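PDB 1NTH: monomethylamine methyltransferase mtmB1 from Methanosarcina barkeri, which catalyses transfer of the methyl group from monomethylamine to the corrinoid cofactor of its partner protein MtmC, a step of methanogenesis from methylamine. Local coordinates for residues Met257-Pro262 and Trp293-Pro298; Ile328-Gln333 and Ser359-Leu364; Gly159-Val164 and Val177-Thr182. All blocks are in the same frame, centred on the assembly; numbering follows the deposited sequence.

Contact 1. Residues Met257-Pro262 and Trp293-Pro298; sequences MDEQMP and WHLDGP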
loop_
_atom_site.group_PDB
_atom_site.type_symbol
_atom_site.label_atom_id
_atom_site.label_comp_id
_atom_site.label_asym_id
_atom_site.label_seq_id
_atom_site.Cartn_x
_atom_site.Cartn_y
_atom_site.Cartn_z
ATOM N N MET A 257 7.103 13.632 19.293
ATOM C CA MET A 257 7.744 14.876 19.696
ATOM C C MET A 257 7.146 15.295 21.033
ATOM O O MET A 257 5.980 15.683 21.106
ATOM C CB MET A 257 7.511 15.995 18.676
ATOM C CG MET A 257 8.191 17.307 19.090
ATOM S SD MET A 257 7.444 18.786 18.378
ATOM C CE MET A 257 6.030 18.986 19.480
ATOM N N ASP A 258 7.942 15.182 22.088
ATOM C CA ASP A 258 7.508 15.592 23.417
ATOM C C ASP A 258 7.919 17.055 23.534
ATOM O O ASP A 258 8.998 17.432 23.083
ATOM C CB ASP A 258 8.227 14.753 24.476
ATOM C CG ASP A 258 8.098 15.332 25.874
ATOM O OD1 ASP A 258 7.281 14.816 26.666
ATOM O OD2 ASP A 258 8.819 16.307 26.173
ATOM N N GLU A 259 7.061 17.889 24.108
ATOM C CA GLU A 259 7.407 19.295 24.256
ATOM C C GLU A 259 7.191 19.787 25.679
ATOM O O GLU A 259 6.349 19.265 26.405
ATOM C CB GLU A 259 6.578 20.161 23.304
ATOM C CG GLU A 259 5.098 20.210 23.626
ATOM C CD GLU A 259 4.345 21.174 22.733
ATOM O OE1 GLU A 259 3.140 21.393 22.972
ATOM O OE2 GLU A 259 4.962 21.713 21.789
ATOM N N GLN A 260 7.982 20.778 26.074
ATOM C CA GLN A 260 7.844 21.386 27.392
ATOM C C GLN A 260 8.347 22.808 27.237
ATOM O O GLN A 260 9.354 23.057 26.568
ATOM C CB GLN A 260 8.652 20.634 28.455
ATOM C CG GLN A 260 8.087 20.803 29.875
ATOM C CD GLN A 260 8.625 22.026 30.602
ATOM O OE1 GLN A 260 7.900 22.691 31.349
ATOM N NE2 GLN A 260 9.904 22.316 30.406
ATOM N N MET A 261 7.624 23.747 27.830
ATOM C CA MET A 261 7.985 25.149 27.735
ATOM C C MET A 261 8.183 25.727 29.128
ATOM O O MET A 261 7.264 26.308 29.704
ATOM C CB MET A 261 6.888 25.913 26.995
ATOM C CG MET A 261 6.656 25.438 25.556
ATOM S SD MET A 261 5.911 23.783 25.387
ATOM C CE MET A 261 4.170 24.168 25.669
ATOM N N PRO A 262 9.392 25.567 29.689
ATOM C CA PRO A 262 9.673 26.086 31.031
ATOM C C PRO A 262 9.501 27.598 31.090
ATOM O O PRO A 262 9.841 28.312 30.148
ATOM C CB PRO A 262 11.108 25.630 31.286
ATOM C CG PRO A 262 11.707 25.603 29.910
ATOM C CD PRO A 262 10.603 24.987 29.079
ATOM N N TRP A 293 12.094 12.929 19.711
ATOM C CA TRP A 293 12.792 14.192 19.900
ATOM C C TRP A 293 11.994 15.078 20.849
ATOM O O TRP A 293 10.801 14.854 21.067
ATOM C CB TRP A 293 13.072 14.912 18.563
ATOM C CG TRP A 293 11.896 15.397 17.752
ATOM C CD1 TRP A 293 11.080 14.649 16.950
ATOM C CD2 TRP A 293 11.508 16.765 17.550
ATOM N NE1 TRP A 293 10.221 15.465 16.246
ATOM C CE2 TRP A 293 10.463 16.769 16.598
ATOM C CE3 TRP A 293 11.949 17.987 18.078
ATOM C CZ2 TRP A 293 9.850 17.951 16.162
ATOM C CZ3 TRP A 293 11.340 19.163 17.643
ATOM C CH2 TRP A 293 10.301 19.135 16.693
ATOM N N HIS A 294 12.667 16.061 21.435
ATOM C CA HIS A 294 12.027 16.957 22.388
ATOM C C HIS A 294 12.056 18.403 21.928
ATOM O O HIS A 294 13.098 18.911 21.508
ATOM C CB HIS A 294 12.727 16.854 23.746
ATOM C CG HIS A 294 12.219 17.832 24.760
ATOM N ND1 HIS A 294 11.002 17.688 25.390
ATOM C CD2 HIS A 294 12.754 18.983 25.231
ATOM C CE1 HIS A 294 10.809 18.709 26.209
ATOM N NE2 HIS A 294 11.857 19.510 26.131
ATOM N N LEU A 295 10.907 19.061 22.025
ATOM C CA LEU A 295 10.781 20.454 21.636
ATOM C C LEU A 295 10.753 21.327 22.889
ATOM O O LEU A 295 9.903 21.148 23.762
ATOM C CB LEU A 295 9.494 20.672 20.845
ATOM C CG LEU A 295 9.268 22.110 20.368
ATOM C CD1 LEU A 295 10.272 22.469 19.281
ATOM C CD2 LEU A 295 7.861 22.237 19.845
ATOM N N ASP A 296 11.690 22.265 22.963
ATOM C CA ASP A 296 11.798 23.183 24.094
ATOM C C ASP A 296 11.073 24.474 23.719
ATOM O O ASP A 296 10.530 24.599 22.617
ATOM C CB ASP A 296 13.282 23.461 24.362
ATOM C CG ASP A 296 13.539 24.123 25.709
ATOM O OD1 ASP A 296 12.578 24.431 26.449
ATOM O OD2 ASP A 296 14.731 24.333 26.019
ATOM N N GLY A 297 11.060 25.431 24.638
ATOM C CA GLY A 297 10.415 26.703 24.380
ATOM C C GLY A 297 10.358 27.536 25.646
ATOM O O GLY A 297 9.270 27.879 26.104
ATOM N N PRO A 298 11.514 27.878 26.239
ATOM C CA PRO A 298 11.516 28.683 27.469
ATOM C C PRO A 298 10.785 29.991 27.206
ATOM O O PRO A 298 11.064 30.670 26.224
ATOM C CB PRO A 298 13.004 28.902 27.739
ATOM C CG PRO A 298 13.660 27.715 27.077
ATOM C CD PRO A 298 12.890 27.618 25.785
HETATM O O HOH W 1 11.939 21.782 27.615
#

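Contact 2. Residues Ile328-Gln333 and Ser359-Leu364; sequences ILSGNQ and SGREIL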
loop_
_atom_site.group_PDB
_atom_site.type_symbol
_atom_site.label_atom_id
_atom_site.label_comp_id
_atom_site.label_asym_id
_atom_site.label_seq_id
_atom_site.Cartn_x
_atom_site.Cartn_y
_atom_site.Cartn_z
ATOM N N ILE A 328 20.218 12.962 22.725
ATOM C CA ILE A 328 18.819 13.360 22.600
ATOM C C ILE A 328 18.635 14.399 21.498
ATOM O O ILE A 328 19.292 15.437 21.501
ATOM C CB ILE A 328 18.290 13.960 23.929
ATOM C CG1 ILE A 328 18.306 12.887 25.022
ATOM C CG2 ILE A 328 16.871 14.498 23.738
ATOM C CD1 ILE A 328 17.926 13.412 26.407
ATOM N N LEU A 329 17.740 14.116 20.556
ATOM C CA LEU A 329 17.461 15.048 19.465
ATOM C C LEU A 329 16.471 16.086 19.985
ATOM O O LEU A 329 15.518 15.739 20.685
ATOM C CB LEU A 329 16.869 14.296 18.268
ATOM C CG LEU A 329 17.809 13.251 17.651
ATOM C CD1 LEU A 329 17.035 12.391 16.649
ATOM C CD2 LEU A 329 18.986 13.949 16.983
ATOM N N SER A 330 16.685 17.355 19.650
ATOM C CA SER A 330 15.791 18.396 20.153
ATOM C C SER A 330 15.554 19.571 19.218
ATOM O O SER A 330 16.207 19.723 18.188
ATOM C CB SER A 330 16.334 18.936 21.476
ATOM O OG SER A 330 17.474 19.744 21.243
ATOM N N GLY A 331 14.602 20.412 19.602
ATOM C CA GLY A 331 14.291 21.582 18.809
ATOM C C GLY A 331 13.808 22.672 19.739
ATOM O O GLY A 331 13.682 22.447 20.945
ATOM N N ASN A 332 13.553 23.854 19.193
ATOM C CA ASN A 332 13.049 24.963 19.997
ATOM C C ASN A 332 11.934 25.641 19.210
ATOM O O ASN A 332 11.962 25.664 17.976
ATOM C CB ASN A 332 14.172 25.956 20.322
ATOM C CG ASN A 332 13.845 26.825 21.533
ATOM O OD1 ASN A 332 12.831 26.615 22.203
ATOM N ND2 ASN A 332 14.703 27.797 21.819
ATOM N N GLN A 333 10.950 26.184 19.929
ATOM C CA GLN A 333 9.794 26.841 19.325
ATOM C C GLN A 333 9.879 28.360 19.475
ATOM O O GLN A 333 10.409 28.871 20.460
ATOM C CB GLN A 333 8.495 26.314 19.937
ATOM C CG GLN A 333 8.462 26.302 21.445
ATOM C CD GLN A 333 7.234 25.599 21.987
ATOM O OE1 GLN A 333 6.123 26.116 21.913
ATOM N NE2 GLN A 333 7.429 24.407 22.526
ATOM N N SER A 359 23.685 26.680 19.491
ATOM C CA SER A 359 23.635 25.820 20.672
ATOM C C SER A 359 23.467 24.338 20.345
ATOM O O SER A 359 23.578 23.492 21.230
ATOM C CB SER A 359 22.523 26.276 21.630
ATOM O OG SER A 359 21.230 26.097 21.077
ATOM N N GLY A 360 23.186 24.024 19.083
ATOM C CA GLY A 360 23.054 22.630 18.691
ATOM C C GLY A 360 21.673 22.038 18.463
ATOM O O GLY A 360 21.537 20.818 18.431
ATOM N N ARG A 361 20.647 22.869 18.301
ATOM C CA ARG A 361 19.298 22.347 18.072
ATOM C C ARG A 361 19.229 21.663 16.712
ATOM O O ARG A 361 19.830 22.133 15.748
ATOM C CB ARG A 361 18.259 23.473 18.101
ATOM C CG ARG A 361 18.082 24.153 19.447
ATOM C CD ARG A 361 17.359 23.268 20.455
ATOM N NE ARG A 361 17.270 23.938 21.749
ATOM C CZ ARG A 361 16.771 23.395 22.855
ATOM N NH1 ARG A 361 16.296 22.156 22.843
ATOM N NH2 ARG A 361 16.769 24.089 23.986
ATOM N N GLU A 362 18.496 20.558 16.636
ATOM C CA GLU A 362 18.353 19.847 15.372
ATOM C C GLU A 362 17.188 20.403 14.562
ATOM O O GLU A 362 17.201 20.351 13.333
ATOM C CB GLU A 362 18.121 18.352 15.606
ATOM C CG GLU A 362 19.358 17.550 15.984
ATOM C CD GLU A 362 19.819 17.772 17.411
ATOM O OE1 GLU A 362 18.968 18.028 18.290
ATOM O OE2 GLU A 362 21.038 17.669 17.659
ATOM N N ILE A 363 16.181 20.931 15.253
ATOM C CA ILE A 363 14.999 21.468 14.590
ATOM C C ILE A 363 14.577 22.836 15.129
ATOM O O ILE A 363 14.592 23.068 16.338
ATOM C CB ILE A 363 13.802 20.498 14.754
ATOM C CG1 ILE A 363 14.141 19.137 14.129
ATOM C CG2 ILE A 363 12.554 21.092 14.109
ATOM C CD1 ILE A 363 13.097 18.058 14.397
ATOM N N LEU A 364 14.216 23.738 14.221
ATOM C CA LEU A 364 13.737 25.072 14.586
ATOM C C LEU A 364 12.265 25.077 14.180
ATOM O O LEU A 364 11.947 24.901 13.003
ATOM C CB LEU A 364 14.492 26.154 13.807
ATOM C CG LEU A 364 16.020 26.084 13.815
ATOM C CD1 LEU A 364 16.586 27.313 13.105
ATOM C CD2 LEU A 364 16.523 26.015 15.244
HETATM O O HOH W 2 19.883 18.202 20.737
#

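Contact 3. Residues Gly159-Val164 and Val177-Thr182; sequences GVMTSV and VLAAKT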
loop_
_atom_site.group_PDB
_atom_site.type_symbol
_atom_site.label_atom_id
_atom_site.label_comp_id
_atom_site.label_asym_id
_atom_site.label_seq_id
_atom_site.Cartn_x
_atom_site.Cartn_y
_atom_site.Cartn_z
ATOM N N GLY A 159 -0.974 25.009 12.066
ATOM C CA GLY A 159 -1.657 26.109 12.717
ATOM C C GLY A 159 -2.930 25.508 13.296
ATOM O O GLY A 159 -3.198 24.314 13.113
ATOM N N VAL A 160 -3.717 26.321 13.991
ATOM C CA VAL A 160 -4.966 25.871 14.595
ATOM C C VAL A 160 -6.152 26.399 13.792
ATOM O O VAL A 160 -6.202 27.583 13.472
ATOM C CB VAL A 160 -5.080 26.386 16.058
ATOM C CG1 VAL A 160 -6.516 26.265 16.556
ATOM C CG2 VAL A 160 -4.139 25.594 16.958
ATOM N N MET A 161 -7.098 25.523 13.463
ATOM C CA MET A 161 -8.287 25.931 12.714
ATOM C C MET A 161 -9.235 26.646 13.677
ATOM O O MET A 161 -9.649 26.059 14.675
ATOM C CB MET A 161 -9.011 24.708 12.132
ATOM C CG MET A 161 -8.199 23.880 11.139
ATOM S SD MET A 161 -9.168 22.536 10.385
ATOM C CE MET A 161 -10.161 23.470 9.192
ATOM N N THR A 162 -9.579 27.902 13.398
ATOM C CA THR A 162 -10.495 28.610 14.290
ATOM C C THR A 162 -11.899 28.041 14.130
ATOM O O THR A 162 -12.741 28.182 15.015
ATOM C CB THR A 162 -10.509 30.138 14.031
ATOM O OG1 THR A 162 -10.805 30.405 12.655
ATOM C CG2 THR A 162 -9.158 30.744 14.392
ATOM N N SER A 163 -12.147 27.396 12.994
ATOM C CA SER A 163 -13.436 26.763 12.747
ATOM C C SER A 163 -13.288 25.691 11.679
ATOM O O SER A 163 -12.344 25.710 10.887
ATOM C CB SER A 163 -14.491 27.790 12.297
ATOM O OG SER A 163 -14.240 28.278 10.987
ATOM N N VAL A 164 -14.205 24.733 11.692
ATOM C CA VAL A 164 -14.230 23.678 10.692
ATOM C C VAL A 164 -15.706 23.580 10.311
ATOM O O VAL A 164 -16.571 23.406 11.173
ATOM C CB VAL A 164 -13.671 22.337 11.243
ATOM C CG1 VAL A 164 -14.515 21.829 12.405
ATOM C CG2 VAL A 164 -13.603 21.318 10.119
ATOM N N VAL A 177 -12.843 16.227 16.566
ATOM C CA VAL A 177 -12.354 15.067 15.819
ATOM C C VAL A 177 -12.216 15.454 14.349
ATOM O O VAL A 177 -11.193 15.176 13.714
ATOM C CB VAL A 177 -13.323 13.864 15.947
ATOM C CG1 VAL A 177 -12.986 12.790 14.909
ATOM C CG2 VAL A 177 -13.220 13.268 17.347
ATOM N N LEU A 178 -13.245 16.102 13.808
ATOM C CA LEU A 178 -13.220 16.530 12.412
ATOM C C LEU A 178 -12.018 17.439 12.155
ATOM O O LEU A 178 -11.307 17.276 11.159
ATOM C CB LEU A 178 -14.521 17.266 12.054
ATOM C CG LEU A 178 -14.619 17.816 10.625
ATOM C CD1 LEU A 178 -14.498 16.673 9.624
ATOM C CD2 LEU A 178 -15.946 18.545 10.444
ATOM N N ALA A 179 -11.785 18.393 13.054
ATOM C CA ALA A 179 -10.664 19.315 12.897
ATOM C C ALA A 179 -9.318 18.602 12.989
ATOM O O ALA A 179 -8.391 18.925 12.246
ATOM C CB ALA A 179 -10.741 20.431 13.949
ATOM N N ALA A 180 -9.212 17.632 13.893
ATOM C CA ALA A 180 -7.965 16.895 14.068
ATOM C C ALA A 180 -7.548 16.187 12.778
ATOM O O ALA A 180 -6.371 16.197 12.410
ATOM C CB ALA A 180 -8.110 15.876 15.202
ATOM N N LYS A 181 -8.507 15.570 12.097
ATOM C CA LYS A 181 -8.202 14.874 10.850
ATOM C C LYS A 181 -8.031 15.870 9.708
ATOM O O LYS A 181 -7.078 15.785 8.931
ATOM C CB LYS A 181 -9.321 13.893 10.485
ATOM C CG LYS A 181 -9.540 12.764 11.482
ATOM C CD LYS A 181 -10.589 11.793 10.956
ATOM C CE LYS A 181 -11.015 10.770 12.006
ATOM N NZ LYS A 181 -9.922 9.831 12.398
ATOM N N THR A 182 -8.952 16.828 9.630
ATOM C CA THR A 182 -8.953 17.832 8.565
ATOM C C THR A 182 -7.720 18.731 8.521
ATOM O O THR A 182 -7.200 19.041 7.444
ATOM C CB THR A 182 -10.213 18.714 8.675
ATOM O OG1 THR A 182 -11.376 17.882 8.591
ATOM C CG2 THR A 182 -10.254 19.750 7.560
#

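Contact 1. Residues Met257-Pro262 and Trp293-Pro298
Met257 and Trp293, Asp258 and His294, and Glu259 and Leu295 pair as adjacent parallel strands of the TIM barrel, and this stretch is the tightly bonded part. Its backbone bonds run from Asp258 N to Trp293 O, from Leu295 N to Asp258 O (2.7 Å) and from Gln260 N to Leu295 O. In one of its two conformers, Met257 sets CG over the six-membered ring of Trp293, 3.4 Å from the centroid, a CH-pi contact. Met257 SD adds an oblique Met-aromatic contact before a bend at chi3 carries Met257 CE to 3.7 Å from Leu295 CD2. A pliant, polarisable thioether suits this flat indole, whose NE1 bonds Ser227. On the face toward helix 271-288, His294 ND1 donates to Asp258 OD2, 2.7 Å away, meeting its anti lone pair almost in the ring plane, though bent (134°). Ser289 on OD1 and Gln232 on OD2 help fix the turn of this buried carboxylate. Beyond Gln260 N bonding is sparser although the chains stay close: no further direct hydrogen bond crosses between the two segments, CA-H...O contacts such as Pro298 CA to Pro262 O (3.2 Å) replace N-H bonds, and Met261 is partly exposed. Pro262 and Pro298, which lack an N-H, meet CG to CG at 4.0 Å. At the edge of the His294 ring, a water lies 3.1 Å from Gln260 O and 2.7 Å from His294 NE2.

Contact 2. Residues Ile328-Gln333 and Ser359-Leu364
Ser330 meets Glu362 through both its backbone polar atoms. Ser330 N donates a nearly straight bond (169°) to Glu362 OE1 at 2.7 Å, reaching the anti side of the carboxylate somewhat out of its plane. Ser330 O in turn receives Glu362 N at 2.9 Å and Ile363 N at 3.2 Å, so two donors grip one buried carbonyl. Glutamate suits the place because its chain, folded at chi2 (75°), curls back to the N-H of Ser330 across the contact; Glu362 CG lies 3.8 Å from Leu329 CD2, the two side chains crossing at about a right angle. A water held by Ile328 O and Ser330 OG also meets Glu362 OE1, at 2.6 Å, and OE2 is fixed by Arg116 N. Arg361 approaches the Ser330 side chain. Arg361 NH1 makes a weak bond to Ser330 OG, 3.1 Å away, and Asn332 CB covers one face of the guanidinium. Stronger anchors lie further out: a salt bridge from NH2 to Asp296 OD2 balances the buried charge, and His282 NE2 accepts from NH1. Gly360, at a positive phi of 104°, closes helix 343-359 with a Schellman motif and so directs the chain into Arg361. The contact ties the two strands of a beta-alpha-beta unit, with helix 343-359 between them, strand 293-300 beyond strand 330-333, and helix 309-325 packed against Asn332 and Arg361.

Contact 3. Residues Gly159-Val164 and Val177-Thr182
With CG turned anti to its carbonyl carbon (chi1 -62°) and the chain bent only at chi3, Met161 reaches across to the helix and brings SD and CE each to 4.1 Å from Thr182 CG2, the two side chains crossing at about a right angle. Val164 has CG2 anti to its backbone N and CG1 wedged between N and the carbonyl carbon (chi1 62°). Of these branches, Val164 CG2 lies 3.6 Å from Leu178 CD2, and Val164 CG1 4.3 Å from Ala179 CB. Ala179, about one turn before Thr182, is small enough to let both Met161 and Val164 come up to the helix. The elements joined are strand 160-161, which pairs in parallel with strand 134-135, with the loop after it, and helix 174-193; the contact's centre is about 21 Å from the centre of the chain, well outside the middle of the barrel. Threonine suits a helical position facing apolar groups, because its hydroxyl is absorbed by the helix itself: Thr182 OG1 donates to Leu178 O at 2.6 Å, from above the carbonyl plane, and the same oxygen accepts Thr182 N. The methyl is thereby turned to Met161. Met193 of a neighbouring subunit packs on Val164, Leu178 and Thr182, while Tyr10 of another subunit touches Leu178.

Contacts 1 and 2 belong to the barrel core and share its sheet: strand 293-300 is the neighbour of strand 330-333, and Asp296 N and His294 O probably bond to Gly331 O and Gly331 N. Their centres are about 9 Å apart, and no other subunit touches either. Contact 3 is also buried, but at the periphery, its centre about 23 Å and 27 Å from theirs, and two neighbouring subunits of the hexamer help to cover it. The chemistry follows. Backbone bonds, buried polar side chains and a bound water in each mark the two strand pairs, with apolar packing beside them, whereas the strand-to-helix contact has no hydrogen bond across it and relies on aliphatic and thioether groups.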